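Local coordinates for endoglucanase E-5 (Thermobifida fusca, PDB 2CKS), which cleaves internal beta-1,4-glucosidic linkages in cellulose, lichenin and cereal beta-D-glucans through this family 5 glycoside hydrolase catalytic domain, at residues 74-77 against 78-82. Sequence-based numbering, arbitrary orientation. Where two conformers were deposited one is given.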
ATOM      1  N   ASN A  74     -11.338  -9.934 -16.058  1.00  9.31           N
ATOM      2  CA  ASN A  74     -12.647 -10.233 -15.466  1.00  8.70           C
ATOM      3  C   ASN A  74     -13.056  -9.141 -14.477  1.00  8.41           C
ATOM      4  O   ASN A  74     -13.069  -9.371 -13.268  1.00  7.67           O
ATOM      5  CB  ASN A  74     -12.602 -11.589 -14.760  1.00  9.18           C
ATOM      6  CG  ASN A  74     -13.947 -12.032 -14.223  1.00  8.68           C
ATOM      7  OD1 ASN A  74     -14.979 -11.409 -14.484  1.00 10.81           O
ATOM      8  ND2 ASN A  74     -13.936 -13.113 -13.449  1.00 10.05           N
ATOM      9  N   PRO A  75     -13.393  -7.954 -14.972  1.00  8.60           N
ATOM     10  CA  PRO A  75     -13.725  -6.847 -14.065  1.00  8.76           C
ATOM     11  C   PRO A  75     -14.751  -7.198 -12.985  1.00  9.00           C
ATOM     12  O   PRO A  75     -14.553  -6.874 -11.824  1.00  8.30           O
ATOM     13  CB  PRO A  75     -14.252  -5.769 -15.009  1.00  8.78           C
ATOM     14  CG  PRO A  75     -13.534  -6.039 -16.285  1.00  9.07           C
ATOM     15  CD  PRO A  75     -13.435  -7.532 -16.384  1.00  8.96           C
ATOM     16  N   ARG A  76     -15.820  -7.891 -13.356  1.00  9.01           N
ATOM     17  CA  ARG A  76     -16.847  -8.269 -12.397  1.00  9.56           C
ATOM     18  C   ARG A  76     -16.318  -9.198 -11.297  1.00  8.76           C
ATOM     19  O   ARG A  76     -16.546  -8.963 -10.110  1.00  8.99           O
ATOM     20  CB  ARG A  76     -18.023  -8.915 -13.143  1.00 10.27           C
ATOM     21  CG  ARG A  76     -19.263  -9.136 -12.320  1.00 12.78           C
ATOM     22  CD  ARG A  76     -20.008  -7.861 -11.993  1.00 15.74           C
ATOM     23  NE  ARG A  76     -19.660  -7.450 -10.650  1.00 16.28           N
ATOM     24  CZ  ARG A  76     -19.431  -6.201 -10.251  1.00 16.15           C
ATOM     25  NH1 ARG A  76     -19.526  -5.160 -11.073  1.00 16.64           N
ATOM     26  NH2 ARG A  76     -19.110  -6.010  -8.987  1.00 16.41           N
ATOM     27  N   GLY A  77     -15.600 -10.250 -11.682  1.00  8.19           N
ATOM     28  CA  GLY A  77     -15.093 -11.205 -10.710  1.00  7.58           C
ATOM     29  C   GLY A  77     -14.067 -10.578  -9.773  1.00  6.95           C
ATOM     30  O   GLY A  77     -14.088 -10.822  -8.575  1.00  6.81           O
ATOM     31  N   PHE A  78     -13.176  -9.770 -10.324  1.00  6.96           N
ATOM     32  CA  PHE A  78     -12.159  -9.106  -9.505  1.00  6.77           C
ATOM     33  C   PHE A  78     -12.784  -8.091  -8.560  1.00  6.89           C
ATOM     34  O   PHE A  78     -12.382  -8.003  -7.406  1.00  7.05           O
ATOM     35  CB  PHE A  78     -11.061  -8.456 -10.348  1.00  6.58           C
ATOM     36  CG  PHE A  78      -9.986  -9.409 -10.775  1.00  7.31           C
ATOM     37  CD1 PHE A  78      -8.901  -9.682  -9.946  1.00  8.60           C
ATOM     38  CD2 PHE A  78     -10.059 -10.044 -12.004  1.00  8.24           C
ATOM     39  CE1 PHE A  78      -7.914 -10.577 -10.346  1.00  8.34           C
ATOM     40  CE2 PHE A  78      -9.074 -10.923 -12.408  1.00  8.83           C
ATOM     41  CZ  PHE A  78      -8.002 -11.189 -11.580  1.00  8.47           C
ATOM     42  N   THR A  79     -13.779  -7.348  -9.032  1.00  6.66           N
ATOM     43  CA  THR A  79     -14.447  -6.375  -8.177  1.00  6.65           C
ATOM     44  C   THR A  79     -15.165  -7.075  -7.018  1.00  6.63           C
ATOM     45  O   THR A  79     -15.082  -6.635  -5.873  1.00  5.63           O
ATOM     46  CB  THR A  79     -15.437  -5.542  -8.999  1.00  6.64           C
ATOM     47  OG1 THR A  79     -14.747  -4.888 -10.070  1.00  7.69           O
ATOM     48  CG2 THR A  79     -16.036  -4.401  -8.166  1.00  7.28           C
ATOM     49  N   ASP A  80     -15.851  -8.178  -7.309  1.00  7.22           N
ATOM     50  CA  ASP A  80     -16.576  -8.903  -6.275  1.00  7.92           C
ATOM     51  C   ASP A  80     -15.616  -9.470  -5.236  1.00  7.28           C
ATOM     52  O   ASP A  80     -15.909  -9.457  -4.048  1.00  7.41           O
ATOM     53  CB  ASP A  80     -17.440 -10.017  -6.872  1.00  8.57           C
ATOM     54  CG  ASP A  80     -18.711  -9.491  -7.510  1.00 12.14           C
ATOM     55  OD1 ASP A  80     -19.152  -8.370  -7.160  1.00 16.97           O
ATOM     56  OD2 ASP A  80     -19.338 -10.144  -8.370  1.00 18.84           O
ATOM     57  N   ARG A  81     -14.454  -9.944  -5.671  1.00  6.72           N
ATOM     58  CA  ARG A  81     -13.470 -10.440  -4.718  1.00  6.13           C
ATOM     59  C   ARG A  81     -12.907  -9.307  -3.845  1.00  5.63           C
ATOM     60  O   ARG A  81     -12.648  -9.500  -2.652  1.00  5.58           O
ATOM     61  CB  ARG A  81     -12.363 -11.190  -5.439  1.00  6.40           C
ATOM     62  CG  ARG A  81     -11.248 -11.699  -4.551  1.00  6.63           C
ATOM     63  CD  ARG A  81     -11.711 -12.586  -3.400  1.00  7.12           C
ATOM     64  NE  ARG A  81     -10.572 -13.313  -2.856  1.00  7.62           N
ATOM     65  CZ  ARG A  81     -10.525 -13.886  -1.664  1.00  8.65           C
ATOM     66  NH1 ARG A  81     -11.549 -13.827  -0.823  1.00  9.07           N
ATOM     67  NH2 ARG A  81      -9.420 -14.520  -1.303  1.00 10.05           N
ATOM     68  N   MET A  82     -12.718  -8.137  -4.439  0.70  5.49           N
ATOM     69  CA  MET A  82     -12.241  -6.989  -3.685  0.70  5.51           C
ATOM     70  C   MET A  82     -13.258  -6.580  -2.619  0.70  5.29           C
ATOM     71  O   MET A  82     -12.882  -6.321  -1.486  0.70  5.15           O
ATOM     72  CB  MET A  82     -11.899  -5.828  -4.615  0.70  5.48           C
ATOM     73  CG  MET A  82     -10.641  -6.063  -5.453  0.70  6.51           C
ATOM     74  SD  MET A  82      -9.101  -6.190  -4.523  0.70  8.08           S
ATOM     75  CE  MET A  82      -8.749  -4.467  -4.230  0.70  8.09           C
TER
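Thr79 and Pro75 meet in the first turn of helix 75-90, on its buried side. Pro75 O accepts two hydrogen bonds, from Thr79 N at 2.9 Å and from Thr79 OG1 at 2.7 Å. The two donors reach the carbonyl from opposite faces of its plane. With chi1 at -58°, OG1 sits beside its own backbone N and reaches that carbonyl one turn back, satisfying the buried hydroxyl. Asn74 is the N-cap. Its OD1 accepts from Gly77 N at 3.1 Å, with the donor above the carbonyl plane. Asn74 O takes Phe78 N in a nearly straight 3.0 Å bond and lies at the edge of the Phe78 ring, 3.3 Å from CD2. Against this close packing, the charged side, with Arg76 and Asp80, is exposed to solvent. Arg76, bent at chi2 and chi3, brings NH2 to 3.0 Å from Asp80 OD1 in a salt bridge. The bond lies in the guanidinium plane but comes from above the carboxylate plane. Arg76 NH2 also forms a salt bridge with Glu121. Helix 75-90 links strands 59-65 and 95-101 in a beta-alpha-beta unit of the TIM barrel. Phe78 packs on Met64 of strand 59-65 and on helix 36-39; Thr79 touches Phe118 of helix 112-126.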